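PDB 1G0D: protein-glutamine gamma-glutamyltransferase, which probably catalyses calcium-dependent cross-linking of proteins by joining peptide-bound glutamine to lysine or other primary amines, releasing ammonia. Local coordinates for residues 440-443 with 447-450; 374-379 with 388-393; 393-398 with 451-456; 423-428 with 432-437; 339-344 with 350-355. All coordinates share one frame; numbering follows the deposited sequence.

Contact 1. Residues 440-443 with 447-450; sequences YKYP and QKER
Glu449 OE2 accepts from two waters, each linking it to the loop 440-443: one donates to Glu449 OE2 at 3.0 Å and to Tyr442 O at 2.7 Å. The second donates to Glu449 OE2 and accepts a weak bond from Lys441 NZ, which is also hydrogen-bonded to Val394 O and Asn395 OD1. The loop leading into helix 447-456 folds back here on the helix's first turn, beside a probable calcium site: Glu449, like the nearby Glu444 and Asn395, probably binds calcium, as in related transglutaminases. The other carboxylate oxygen, Glu449 OE1, bonds to Gly445 N in the intervening loop. CG of Glu449 stands anti to the backbone N (chi1 177°) and the chain runs extended from there, which carries the carboxylate to the waters while Glu449 CB rests 3.6 Å from Pro443 O.

The apolar half belongs to Tyr442 and Lys448. Lys448 lies over one face of the tyrosine ring, its CB making a CH-pi contact 3.8 Å from the centroid, 15° off the ring normal. Bends at chi2 and chi3 keep the lysine chain on that face out toward the hydroxyl. Both polar ends go to one carboxylate, Lys448 NZ as a salt bridge to Glu378 and Tyr442 OH by a hydrogen bond, while Lys377 makes a cation-pi contact with the ring. Along the face, Lys448 CD comes to 3.4 Å from Tyr442 CZ.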
# COMPACT_ATOMS: atom_id res chain seq x y z
N TYR A 440 -5.20 -5.36 -15.92
CA TYR A 440 -6.50 -5.58 -15.33
C TYR A 440 -7.61 -5.66 -16.30
O TYR A 440 -8.51 -6.45 -16.09
CB TYR A 440 -6.83 -4.49 -14.32
CG TYR A 440 -6.06 -4.66 -13.05
CD1 TYR A 440 -4.85 -4.00 -12.84
CD2 TYR A 440 -6.55 -5.47 -12.03
CE1 TYR A 440 -4.15 -4.14 -11.66
CE2 TYR A 440 -5.86 -5.63 -10.84
CZ TYR A 440 -4.66 -4.96 -10.66
OH TYR A 440 -4.01 -5.09 -9.46
N LYS A 441 -7.57 -4.87 -17.36
CA LYS A 441 -8.68 -4.96 -18.27
C LYS A 441 -8.42 -4.71 -19.74
O LYS A 441 -7.56 -3.93 -20.10
CB LYS A 441 -9.82 -4.05 -17.79
CG LYS A 441 -9.38 -2.74 -17.17
CD LYS A 441 -10.44 -2.28 -16.21
CE LYS A 441 -11.11 -1.02 -16.71
NZ LYS A 441 -12.60 -1.17 -16.61
N TYR A 442 -9.20 -5.37 -20.58
CA TYR A 442 -9.06 -5.21 -22.00
C TYR A 442 -9.51 -3.82 -22.30
O TYR A 442 -10.35 -3.29 -21.61
CB TYR A 442 -9.93 -6.23 -22.67
CG TYR A 442 -9.25 -7.56 -22.65
CD1 TYR A 442 -8.14 -7.78 -23.46
CD2 TYR A 442 -9.73 -8.60 -21.88
CE1 TYR A 442 -7.54 -9.01 -23.51
CE2 TYR A 442 -9.14 -9.84 -21.93
CZ TYR A 442 -8.04 -10.04 -22.75
OH TYR A 442 -7.41 -11.27 -22.81
N PRO A 443 -8.96 -3.20 -23.35
CA PRO A 443 -9.34 -1.83 -23.69
C PRO A 443 -10.83 -1.70 -23.88
O PRO A 443 -11.49 -2.62 -24.35
CB PRO A 443 -8.56 -1.53 -24.96
CG PRO A 443 -8.06 -2.84 -25.44
CD PRO A 443 -7.99 -3.77 -24.30
N GLN A 447 -13.68 -6.20 -28.39
CA GLN A 447 -14.59 -7.32 -28.43
C GLN A 447 -14.11 -8.21 -27.33
O GLN A 447 -14.86 -9.04 -26.82
CB GLN A 447 -14.50 -8.08 -29.75
CG GLN A 447 -15.33 -9.41 -29.82
CD GLN A 447 -16.88 -9.20 -29.80
OE1 GLN A 447 -17.61 -9.97 -29.16
NE2 GLN A 447 -17.36 -8.16 -30.51
N LYS A 448 -12.84 -8.07 -26.97
CA LYS A 448 -12.35 -8.91 -25.90
C LYS A 448 -13.01 -8.43 -24.62
O LYS A 448 -13.37 -9.25 -23.79
CB LYS A 448 -10.83 -8.87 -25.82
CG LYS A 448 -10.19 -10.07 -26.52
CD LYS A 448 -9.72 -11.16 -25.54
CE LYS A 448 -10.87 -12.01 -24.93
NZ LYS A 448 -10.40 -12.98 -23.83
N GLU A 449 -13.19 -7.12 -24.48
CA GLU A 449 -13.84 -6.59 -23.30
C GLU A 449 -15.28 -7.06 -23.32
O GLU A 449 -15.81 -7.41 -22.27
CB GLU A 449 -13.85 -5.06 -23.28
CG GLU A 449 -14.62 -4.46 -22.07
CD GLU A 449 -15.06 -3.01 -22.27
OE1 GLU A 449 -15.62 -2.71 -23.35
OE2 GLU A 449 -14.87 -2.17 -21.36
N ARG A 450 -15.92 -7.08 -24.49
CA ARG A 450 -17.31 -7.54 -24.57
C ARG A 450 -17.50 -9.00 -24.19
O ARG A 450 -18.48 -9.37 -23.58
CB ARG A 450 -17.92 -7.35 -25.97
CG ARG A 450 -19.33 -7.99 -26.07
CD ARG A 450 -20.22 -7.45 -27.21
NE ARG A 450 -20.51 -6.02 -27.08
CZ ARG A 450 -21.72 -5.50 -26.88
NH1 ARG A 450 -22.78 -6.28 -26.78
NH2 ARG A 450 -21.85 -4.17 -26.77
O HOH W 1 -14.75 -0.24 -19.03
O HOH W 2 -12.45 -3.20 -19.91

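Contact 2. Residues 374-379 with 388-393; sequences AAIKEG and PFVFAE
Ile376 pushes the end of its side chain against helix 387-395, with CD1 3.6 Å from Val390 CG1 and the same distance from Phe391 N. Its CG1 sits anti to the carbonyl carbon (chi1 -59°), and a second turn at chi2 swings CD1 across Val390 at roughly a right angle. CG2, the other branch, reaches the Phe391 ring at CD2, 4.1 Å away. Two short helices, 373-378 and 387-395, are joined here across the connection between them, and the first ends in a Schellman motif at Gly379, whose positive phi of 76° suits a residue without a side chain. Phe391 has CG anti to its own N (chi1 -179°), sending the ring past Ile376 in the opposite direction, toward this helix end. There the ring edge meets Ile376 O, 3.5 Å from Phe391 CE2, an oxygen already accepting from Gly379 N. Beyond, the ring also packs on Val452, Tyr453 and Ala456 of helix 447-456, while Gly379 CA approaches Phe391 CE2 to 3.8 Å.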
# COMPACT_ATOMS: atom_id res chain seq x y z
N ALA A 374 -4.99 -11.98 -13.10
CA ALA A 374 -5.34 -12.59 -14.39
C ALA A 374 -6.78 -13.04 -14.44
O ALA A 374 -7.37 -13.07 -15.52
CB ALA A 374 -4.44 -13.77 -14.68
N ALA A 375 -7.32 -13.43 -13.28
CA ALA A 375 -8.71 -13.87 -13.17
C ALA A 375 -9.56 -12.64 -13.37
O ALA A 375 -10.67 -12.72 -13.88
CB ALA A 375 -8.99 -14.46 -11.81
N ILE A 376 -9.04 -11.49 -12.99
CA ILE A 376 -9.80 -10.26 -13.20
C ILE A 376 -9.79 -9.95 -14.70
O ILE A 376 -10.85 -9.79 -15.33
CB ILE A 376 -9.18 -9.06 -12.41
CG1 ILE A 376 -9.15 -9.37 -10.90
CG2 ILE A 376 -9.97 -7.80 -12.68
CD1 ILE A 376 -10.48 -9.74 -10.34
N LYS A 377 -8.60 -9.89 -15.29
CA LYS A 377 -8.48 -9.59 -16.71
C LYS A 377 -9.37 -10.45 -17.58
O LYS A 377 -10.03 -9.95 -18.49
CB LYS A 377 -7.04 -9.79 -17.17
CG LYS A 377 -6.50 -8.74 -18.11
CD LYS A 377 -7.14 -8.86 -19.45
CE LYS A 377 -6.60 -7.79 -20.41
NZ LYS A 377 -5.12 -7.88 -20.53
N GLU A 378 -9.40 -11.75 -17.31
CA GLU A 378 -10.18 -12.68 -18.12
C GLU A 378 -11.60 -12.92 -17.65
O GLU A 378 -12.37 -13.64 -18.31
CB GLU A 378 -9.42 -14.00 -18.23
CG GLU A 378 -8.14 -13.95 -19.10
CD GLU A 378 -8.28 -13.12 -20.39
OE1 GLU A 378 -7.39 -12.29 -20.65
OE2 GLU A 378 -9.27 -13.29 -21.15
N GLY A 379 -11.95 -12.32 -16.52
CA GLY A 379 -13.28 -12.44 -15.96
C GLY A 379 -13.61 -13.75 -15.28
O GLY A 379 -14.75 -14.19 -15.35
N PRO A 388 -15.02 -11.64 -7.35
CA PRO A 388 -16.16 -10.78 -7.73
C PRO A 388 -16.01 -9.37 -7.23
O PRO A 388 -16.31 -8.42 -7.94
CB PRO A 388 -17.37 -11.46 -7.10
CG PRO A 388 -16.96 -12.86 -6.92
CD PRO A 388 -15.49 -12.79 -6.55
N PHE A 389 -15.52 -9.26 -6.01
CA PHE A 389 -15.33 -7.96 -5.41
C PHE A 389 -14.25 -7.20 -6.06
O PHE A 389 -14.38 -5.99 -6.24
CB PHE A 389 -15.02 -8.08 -3.94
CG PHE A 389 -16.23 -8.33 -3.14
CD1 PHE A 389 -16.70 -9.63 -2.96
CD2 PHE A 389 -16.99 -7.27 -2.68
CE1 PHE A 389 -17.91 -9.87 -2.35
CE2 PHE A 389 -18.21 -7.51 -2.05
CZ PHE A 389 -18.67 -8.80 -1.90
N VAL A 390 -13.16 -7.89 -6.41
CA VAL A 390 -12.03 -7.22 -7.06
C VAL A 390 -12.32 -6.92 -8.53
O VAL A 390 -11.82 -5.96 -9.07
CB VAL A 390 -10.76 -8.06 -6.96
CG1 VAL A 390 -9.62 -7.35 -7.76
CG2 VAL A 390 -10.41 -8.27 -5.47
N PHE A 391 -13.16 -7.73 -9.16
CA PHE A 391 -13.53 -7.47 -10.54
C PHE A 391 -14.49 -6.24 -10.56
O PHE A 391 -14.46 -5.44 -11.50
CB PHE A 391 -14.23 -8.72 -11.11
CG PHE A 391 -14.63 -8.59 -12.56
CD1 PHE A 391 -15.84 -8.01 -12.92
CD2 PHE A 391 -13.81 -9.06 -13.57
CE1 PHE A 391 -16.22 -7.89 -14.25
CE2 PHE A 391 -14.19 -8.95 -14.91
CZ PHE A 391 -15.39 -8.36 -15.24
N ALA A 392 -15.31 -6.07 -9.52
CA ALA A 392 -16.26 -4.95 -9.46
C ALA A 392 -15.56 -3.64 -9.28
O ALA A 392 -15.89 -2.64 -9.89
CB ALA A 392 -17.23 -5.13 -8.31
N GLU A 393 -14.57 -3.67 -8.41
CA GLU A 393 -13.76 -2.51 -8.09
C GLU A 393 -13.27 -1.75 -9.32
O GLU A 393 -13.20 -0.52 -9.37
CB GLU A 393 -12.56 -3.01 -7.28
CG GLU A 393 -11.49 -1.99 -7.03
CD GLU A 393 -11.86 -1.08 -5.90
OE1 GLU A 393 -11.63 0.14 -6.06
OE2 GLU A 393 -12.38 -1.58 -4.86

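Contact 3. Residues 393-398 with 451-456; sequences EVNADT and EVYKKA
Asn395 meets Tyr453 all along its short side chain. At the root, Asn395 CB lies 3.8 Å from Tyr453 OH; one bond further, CG comes to 3.5 Å from Tyr453 CE1. The tip carries the bond that matters, a hydrogen bond of 2.6 Å given by Tyr453 OH to Asn395 OD1. That oxygen lies at the edge of the tyrosine ring, close to its plane, whereas the hydroxyl stands above the amide plane, 40° out of it. Amide and ring are turned 81° apart. ND2, the remaining branch, stays 4.0 Å from Tyr453 CE1 and makes a weak bond back to Phe391 O. Lys441 NZ also bonds to OD1, so a hydroxyl and an ammonium share this buried oxygen. Putting a phenylalanine in place of Tyr453 would probably cost Asn395 OD1 its hydroxyl donor and leave the amide freer to turn. The tyrosine's short bond holds the amide of Asn395, which, like Asp397, probably binds calcium. Asn395 closes helix 387-395 just before strand 397-403, and Tyr453 reaches it from helix 447-456, the ring lying against Phe391 of the first helix.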
# COMPACT_ATOMS: atom_id res chain seq x y z
N GLU A 393 -14.57 -3.67 -8.41
CA GLU A 393 -13.76 -2.51 -8.09
C GLU A 393 -13.27 -1.75 -9.32
O GLU A 393 -13.20 -0.52 -9.37
CB GLU A 393 -12.56 -3.01 -7.28
CG GLU A 393 -11.49 -1.99 -7.03
CD GLU A 393 -11.86 -1.08 -5.90
OE1 GLU A 393 -11.63 0.14 -6.06
OE2 GLU A 393 -12.38 -1.58 -4.86
N VAL A 394 -12.96 -2.52 -10.34
CA VAL A 394 -12.37 -2.05 -11.56
C VAL A 394 -13.35 -2.11 -12.77
O VAL A 394 -13.08 -1.51 -13.81
CB VAL A 394 -11.07 -2.94 -11.69
CG1 VAL A 394 -11.18 -3.92 -12.80
CG2 VAL A 394 -9.87 -2.12 -11.76
N ASN A 395 -14.50 -2.76 -12.62
CA ASN A 395 -15.47 -2.92 -13.72
C ASN A 395 -16.95 -2.56 -13.50
O ASN A 395 -17.69 -2.48 -14.47
CB ASN A 395 -15.46 -4.36 -14.18
CG ASN A 395 -14.23 -4.69 -14.97
OD1 ASN A 395 -13.86 -3.96 -15.87
ND2 ASN A 395 -13.57 -5.79 -14.64
N ALA A 396 -17.38 -2.35 -12.26
CA ALA A 396 -18.79 -2.05 -11.95
C ALA A 396 -19.45 -0.99 -12.84
O ALA A 396 -18.84 0.03 -13.11
CB ALA A 396 -18.95 -1.64 -10.47
N ASP A 397 -20.70 -1.23 -13.26
CA ASP A 397 -21.43 -0.25 -14.10
C ASP A 397 -22.48 0.52 -13.34
O ASP A 397 -23.51 -0.05 -12.99
CB ASP A 397 -22.16 -0.93 -15.27
CG ASP A 397 -22.59 0.06 -16.36
OD1 ASP A 397 -21.83 1.00 -16.66
OD2 ASP A 397 -23.69 -0.09 -16.93
N THR A 398 -22.23 1.80 -13.09
CA THR A 398 -23.17 2.69 -12.40
C THR A 398 -23.83 3.62 -13.43
O THR A 398 -23.16 4.38 -14.14
CB THR A 398 -22.48 3.59 -11.29
OG1 THR A 398 -22.69 3.02 -9.99
CG2 THR A 398 -23.08 4.96 -11.23
N GLU A 451 -16.57 -9.86 -24.54
CA GLU A 451 -16.83 -11.22 -24.18
C GLU A 451 -16.47 -11.55 -22.75
O GLU A 451 -16.94 -12.55 -22.23
CB GLU A 451 -16.14 -12.17 -25.15
CG GLU A 451 -14.66 -11.92 -25.34
CD GLU A 451 -14.11 -12.57 -26.60
OE1 GLU A 451 -14.60 -12.21 -27.70
OE2 GLU A 451 -13.19 -13.43 -26.50
N VAL A 452 -15.67 -10.72 -22.08
CA VAL A 452 -15.33 -10.99 -20.67
C VAL A 452 -16.44 -10.47 -19.78
O VAL A 452 -16.79 -11.08 -18.79
CB VAL A 452 -13.98 -10.32 -20.23
CG1 VAL A 452 -13.79 -10.43 -18.72
CG2 VAL A 452 -12.81 -11.03 -20.94
N TYR A 453 -16.99 -9.32 -20.15
CA TYR A 453 -18.08 -8.70 -19.41
C TYR A 453 -19.27 -9.62 -19.54
O TYR A 453 -20.04 -9.79 -18.60
CB TYR A 453 -18.44 -7.36 -20.02
CG TYR A 453 -17.62 -6.25 -19.45
CD1 TYR A 453 -16.63 -6.51 -18.49
CD2 TYR A 453 -17.83 -4.95 -19.84
CE1 TYR A 453 -15.87 -5.49 -17.92
CE2 TYR A 453 -17.09 -3.91 -19.28
CZ TYR A 453 -16.10 -4.18 -18.33
OH TYR A 453 -15.34 -3.16 -17.80
N LYS A 454 -19.41 -10.20 -20.73
CA LYS A 454 -20.51 -11.11 -20.99
C LYS A 454 -20.35 -12.31 -20.07
O LYS A 454 -21.25 -12.68 -19.33
CB LYS A 454 -20.51 -11.54 -22.46
CG LYS A 454 -21.12 -10.50 -23.45
CD LYS A 454 -21.52 -11.16 -24.82
CE LYS A 454 -20.43 -11.03 -25.95
NZ LYS A 454 -19.36 -12.12 -26.05
N LYS A 455 -19.19 -12.91 -20.10
CA LYS A 455 -18.90 -14.05 -19.25
C LYS A 455 -19.08 -13.78 -17.73
O LYS A 455 -19.70 -14.55 -17.01
CB LYS A 455 -17.46 -14.48 -19.55
CG LYS A 455 -16.81 -15.46 -18.59
CD LYS A 455 -15.38 -15.72 -19.03
CE LYS A 455 -14.69 -16.81 -18.23
NZ LYS A 455 -13.21 -16.53 -18.27
N ALA A 456 -18.57 -12.65 -17.26
CA ALA A 456 -18.61 -12.34 -15.85
C ALA A 456 -19.89 -11.71 -15.31
O ALA A 456 -20.07 -11.60 -14.08
CB ALA A 456 -17.43 -11.47 -15.51

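Contact 4. Residues 423-428 with 432-437; sequences ISTKSV and HREDVT
Thr425 and Glu434 form the hydrogen-bonded pair at the middle of a beta hairpin, with two backbone bonds, Glu434 N to Thr425 O at 2.9 Å and Thr425 N to Glu434 O at 3.2 Å. Val436 N gives to Ile423 O at one end and Ser427 N to His432 O at the other, both 2.8 Å, completing the pairing of strands 424-426 and 433-435. Arg433, its chain bent at chi3 (102°), brings NH1 back to Ser424 OG at 2.6 Å in the guanidinium plane; Ser424 OG also bonds to Asn422 O. NH1 also forms a salt bridge with Asp435 OD2, while Asp435 OD1 accepts from Thr437 N, an Asx turn, and from Thr437 OG1. With an alanine in place of Arg433, Ser424 OG would probably lose this donor and Asp435 its nearby positive charge. Thr425 OG1 is satisfied by Pro292 O, Lys426 NZ by Ser427 O and Glu153. The backbone bonds thus fix the strand carrying Glu434, a probable calcium ligand, whose carboxylate makes a weak bond to a water held by Val428 N.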
# COMPACT_ATOMS: atom_id res chain seq x y z
N ILE A 423 -5.03 2.74 -13.39
CA ILE A 423 -4.38 1.87 -12.43
C ILE A 423 -2.88 2.18 -12.53
O ILE A 423 -2.28 2.10 -13.58
CB ILE A 423 -4.70 0.43 -12.79
CG1 ILE A 423 -6.03 0.40 -13.56
CG2 ILE A 423 -4.77 -0.42 -11.54
CD1 ILE A 423 -7.12 -0.41 -12.92
N SER A 424 -2.29 2.57 -11.40
CA SER A 424 -0.90 2.98 -11.37
C SER A 424 -0.09 2.28 -10.31
O SER A 424 -0.62 1.89 -9.27
CB SER A 424 -0.84 4.47 -11.08
OG SER A 424 -1.37 5.23 -12.15
N THR A 425 1.20 2.12 -10.60
CA THR A 425 2.14 1.55 -9.65
C THR A 425 3.47 2.23 -9.99
O THR A 425 3.63 2.76 -11.09
CB THR A 425 2.26 0.03 -9.78
OG1 THR A 425 2.92 -0.48 -8.62
CG2 THR A 425 3.07 -0.39 -11.00
N LYS A 426 4.40 2.24 -9.05
CA LYS A 426 5.70 2.87 -9.32
C LYS A 426 6.54 2.08 -10.33
O LYS A 426 6.52 0.85 -10.38
CB LYS A 426 6.52 3.05 -8.02
CG LYS A 426 7.92 3.67 -8.22
CD LYS A 426 8.69 3.81 -6.91
CE LYS A 426 10.19 3.96 -7.14
NZ LYS A 426 10.71 2.89 -8.04
N SER A 427 7.30 2.83 -11.12
CA SER A 427 8.15 2.27 -12.12
C SER A 427 9.42 1.66 -11.51
O SER A 427 9.98 2.18 -10.55
CB SER A 427 8.56 3.36 -13.07
OG SER A 427 9.56 2.84 -13.91
N VAL A 428 9.88 0.58 -12.12
CA VAL A 428 11.05 -0.10 -11.66
C VAL A 428 12.30 0.74 -11.83
O VAL A 428 13.31 0.54 -11.13
CB VAL A 428 11.25 -1.40 -12.41
CG1 VAL A 428 12.63 -1.93 -12.14
CG2 VAL A 428 10.22 -2.39 -11.97
N HIS A 432 8.76 7.16 -11.88
CA HIS A 432 7.66 7.40 -12.81
C HIS A 432 6.49 6.48 -12.51
O HIS A 432 6.64 5.43 -11.90
CB HIS A 432 8.07 7.17 -14.28
CG HIS A 432 9.54 7.24 -14.54
ND1 HIS A 432 10.18 6.41 -15.44
CD2 HIS A 432 10.50 8.08 -14.07
CE1 HIS A 432 11.46 6.73 -15.51
NE2 HIS A 432 11.68 7.74 -14.68
N ARG A 433 5.33 6.92 -12.97
CA ARG A 433 4.07 6.23 -12.80
C ARG A 433 4.00 5.29 -13.96
O ARG A 433 4.25 5.67 -15.11
CB ARG A 433 2.90 7.25 -12.83
CG ARG A 433 1.46 6.71 -12.98
CD ARG A 433 0.42 7.86 -13.21
NE ARG A 433 0.01 7.99 -14.61
CZ ARG A 433 -0.74 7.10 -15.27
NH1 ARG A 433 -1.18 6.00 -14.65
NH2 ARG A 433 -1.04 7.27 -16.56
N GLU A 434 3.68 4.05 -13.65
CA GLU A 434 3.56 3.03 -14.65
C GLU A 434 2.09 2.71 -14.78
O GLU A 434 1.50 2.22 -13.82
CB GLU A 434 4.33 1.81 -14.18
CG GLU A 434 3.77 0.50 -14.62
CD GLU A 434 4.78 -0.26 -15.42
OE1 GLU A 434 4.80 -1.53 -15.35
OE2 GLU A 434 5.56 0.44 -16.11
N ASP A 435 1.49 2.98 -15.92
CA ASP A 435 0.08 2.66 -16.06
C ASP A 435 -0.10 1.16 -16.28
O ASP A 435 0.23 0.61 -17.31
CB ASP A 435 -0.56 3.46 -17.19
CG ASP A 435 -2.05 3.25 -17.26
OD1 ASP A 435 -2.48 2.08 -17.30
OD2 ASP A 435 -2.81 4.25 -17.28
N VAL A 436 -0.67 0.52 -15.29
CA VAL A 436 -0.84 -0.91 -15.24
C VAL A 436 -2.28 -1.36 -15.59
O VAL A 436 -2.64 -2.53 -15.48
CB VAL A 436 -0.31 -1.30 -13.82
CG1 VAL A 436 -1.34 -1.82 -12.97
CG2 VAL A 436 0.84 -2.20 -13.94
N THR A 437 -3.09 -0.45 -16.11
CA THR A 437 -4.49 -0.75 -16.41
C THR A 437 -4.72 -1.97 -17.27
O THR A 437 -5.52 -2.86 -16.94
CB THR A 437 -5.22 0.48 -17.06
OG1 THR A 437 -4.81 1.69 -16.42
CG2 THR A 437 -6.75 0.35 -16.91
O HOH W 3 8.38 -0.37 -14.74

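Contact 5. Residues 339-344 with 350-355; sequences MSREDL and GWQVLD. With SO4 (sulfate ion), chain B.
Met339 and Gly350 form an antiparallel hydrogen-bonded pair, with Met339 N to Gly350 O at 3.2 Å and Gly350 N to Met339 O at 3.0 Å, and Gly350 takes backbone angles of 111°/-151° that would jam a side chain against the preceding carbonyl. Gly350 O has a second donor, Gln352 NE2 at 2.8 Å, which comes to the opposite face of the carbonyl plane from Met339 N. Beside it, the CG atoms of Met339 and Gln352 touch at 3.6 Å. Bent at chi2 (-80°), Gln352 points OE1 into the guanidinium edge of Arg341, whose NH2 donates to it at 2.7 Å nearly in its own plane; the two flat groups stand almost perpendicular. Arg341 is fixed from its other edge too: NE and NH1 grip the two oxygens of Asp343 side-on, within the type I turn from Arg341 to Leu344, and Leu344 CD1 covers one face. Trp351 turns away, its NE1 bonded to a sulfate, probably from the crystallisation liquor. The contact lies at the start of strand 350-355, next to strand 329-339 in the papain-like transglutaminase core; at the strand's far end Asp355 hydrogen-bonds His332 in the catalytic triad with Cys272.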
# COMPACT_ATOMS: atom_id res chain seq x y z
N MET A 339 3.38 -14.47 -6.58
CA MET A 339 3.44 -15.84 -6.08
C MET A 339 2.70 -16.75 -7.07
O MET A 339 1.86 -16.29 -7.84
CB MET A 339 2.76 -15.94 -4.74
CG MET A 339 1.25 -15.78 -4.77
SD MET A 339 0.65 -15.56 -3.09
CE MET A 339 1.07 -13.97 -2.79
N SER A 340 3.04 -18.03 -7.06
CA SER A 340 2.38 -18.99 -7.91
C SER A 340 1.19 -19.55 -7.10
O SER A 340 1.26 -19.72 -5.87
CB SER A 340 3.35 -20.09 -8.29
OG SER A 340 3.54 -20.97 -7.21
N ARG A 341 0.11 -19.85 -7.80
CA ARG A 341 -1.10 -20.33 -7.15
C ARG A 341 -1.35 -21.79 -7.40
O ARG A 341 -2.16 -22.18 -8.24
CB ARG A 341 -2.34 -19.54 -7.62
CG ARG A 341 -2.32 -18.08 -7.27
CD ARG A 341 -2.26 -17.86 -5.76
NE ARG A 341 -3.41 -18.38 -5.03
CZ ARG A 341 -4.60 -17.78 -4.94
NH1 ARG A 341 -5.58 -18.35 -4.26
NH2 ARG A 341 -4.80 -16.63 -5.55
N GLU A 342 -0.64 -22.62 -6.66
CA GLU A 342 -0.82 -24.03 -6.81
C GLU A 342 -2.18 -24.47 -6.28
O GLU A 342 -2.63 -25.58 -6.52
CB GLU A 342 0.31 -24.72 -6.09
CG GLU A 342 1.63 -24.41 -6.72
CD GLU A 342 2.67 -25.46 -6.41
OE1 GLU A 342 3.86 -25.18 -6.67
OE2 GLU A 342 2.30 -26.55 -5.90
N ASP A 343 -2.86 -23.58 -5.56
CA ASP A 343 -4.17 -23.91 -5.04
C ASP A 343 -5.31 -23.71 -6.05
O ASP A 343 -6.46 -23.94 -5.73
CB ASP A 343 -4.46 -23.10 -3.76
CG ASP A 343 -4.45 -21.60 -4.00
OD1 ASP A 343 -3.60 -21.12 -4.78
OD2 ASP A 343 -5.28 -20.89 -3.40
N LEU A 344 -4.98 -23.29 -7.27
CA LEU A 344 -5.99 -23.05 -8.29
C LEU A 344 -5.56 -23.57 -9.65
O LEU A 344 -4.40 -23.92 -9.87
CB LEU A 344 -6.26 -21.54 -8.46
CG LEU A 344 -6.11 -20.46 -7.39
CD1 LEU A 344 -6.01 -19.09 -8.06
CD2 LEU A 344 -7.27 -20.51 -6.43
N GLY A 350 1.47 -15.58 -10.71
CA GLY A 350 1.87 -14.22 -10.98
C GLY A 350 1.33 -13.31 -9.92
O GLY A 350 1.15 -13.75 -8.77
N TRP A 351 1.07 -12.06 -10.30
CA TRP A 351 0.58 -11.05 -9.36
C TRP A 351 -0.83 -11.34 -8.82
O TRP A 351 -1.74 -11.66 -9.57
CB TRP A 351 0.56 -9.66 -10.03
CG TRP A 351 1.88 -9.11 -10.42
CD1 TRP A 351 2.35 -8.98 -11.68
CD2 TRP A 351 2.91 -8.62 -9.54
NE1 TRP A 351 3.62 -8.43 -11.66
CE2 TRP A 351 3.98 -8.21 -10.36
CE3 TRP A 351 3.02 -8.50 -8.16
CZ2 TRP A 351 5.15 -7.68 -9.83
CZ3 TRP A 351 4.19 -7.97 -7.63
CH2 TRP A 351 5.24 -7.56 -8.47
N GLN A 352 -0.99 -11.19 -7.50
CA GLN A 352 -2.27 -11.41 -6.83
C GLN A 352 -2.63 -10.14 -6.13
O GLN A 352 -1.78 -9.49 -5.55
CB GLN A 352 -2.13 -12.52 -5.81
CG GLN A 352 -1.26 -13.65 -6.31
CD GLN A 352 -2.01 -14.55 -7.23
OE1 GLN A 352 -3.11 -14.98 -6.92
NE2 GLN A 352 -1.41 -14.87 -8.35
N VAL A 353 -3.90 -9.78 -6.18
CA VAL A 353 -4.38 -8.59 -5.53
C VAL A 353 -4.74 -8.89 -4.10
O VAL A 353 -5.49 -9.80 -3.85
CB VAL A 353 -5.64 -8.03 -6.26
CG1 VAL A 353 -6.32 -6.97 -5.42
CG2 VAL A 353 -5.26 -7.45 -7.59
N LEU A 354 -4.17 -8.13 -3.17
CA LEU A 354 -4.44 -8.24 -1.73
C LEU A 354 -4.96 -6.83 -1.30
O LEU A 354 -4.21 -5.84 -1.32
CB LEU A 354 -3.14 -8.55 -0.98
CG LEU A 354 -2.79 -9.95 -0.47
CD1 LEU A 354 -3.84 -10.89 -0.85
CD2 LEU A 354 -1.49 -10.39 -1.02
N ASP A 355 -6.22 -6.73 -0.93
CA ASP A 355 -6.76 -5.44 -0.53
C ASP A 355 -7.02 -5.47 0.98
O ASP A 355 -7.92 -6.15 1.45
CB ASP A 355 -8.04 -5.18 -1.30
CG ASP A 355 -8.45 -3.72 -1.27
OD1 ASP A 355 -7.85 -2.95 -0.50
OD2 ASP A 355 -9.36 -3.34 -2.03
S SO4 B . 4.77 -6.53 -14.64
O1 SO4 B . 3.52 -7.15 -14.63
O2 SO4 B . 5.61 -7.24 -13.75
O3 SO4 B . 5.22 -6.82 -15.93
O4 SO4 B . 4.62 -5.11 -14.46

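Overall arrangement
Contacts 1, 2 and 3 cluster together: helix 447-456 serves contacts 1 and 3, helix 387-395 serves contacts 2 and 3, and Glu393 belongs to both of the latter. Contact 1 lies at the surface and relies on lysine-over-ring packing and water bridges, contact 2 is buried and almost wholly apolar, and contact 3 is buried around one polar bond. Glu378 of contact 2 takes Tyr442 OH and Lys448 NZ, and Lys441 of contact 1 reaches Asn395 of contact 3. Contact 4 is a partly buried hairpin; contact 5, buried, joins the end of strand 329-339 and its turn to strand 350-355. Val353 of contact 5 touches Val390, and Ile423 of contact 4 touches Val394.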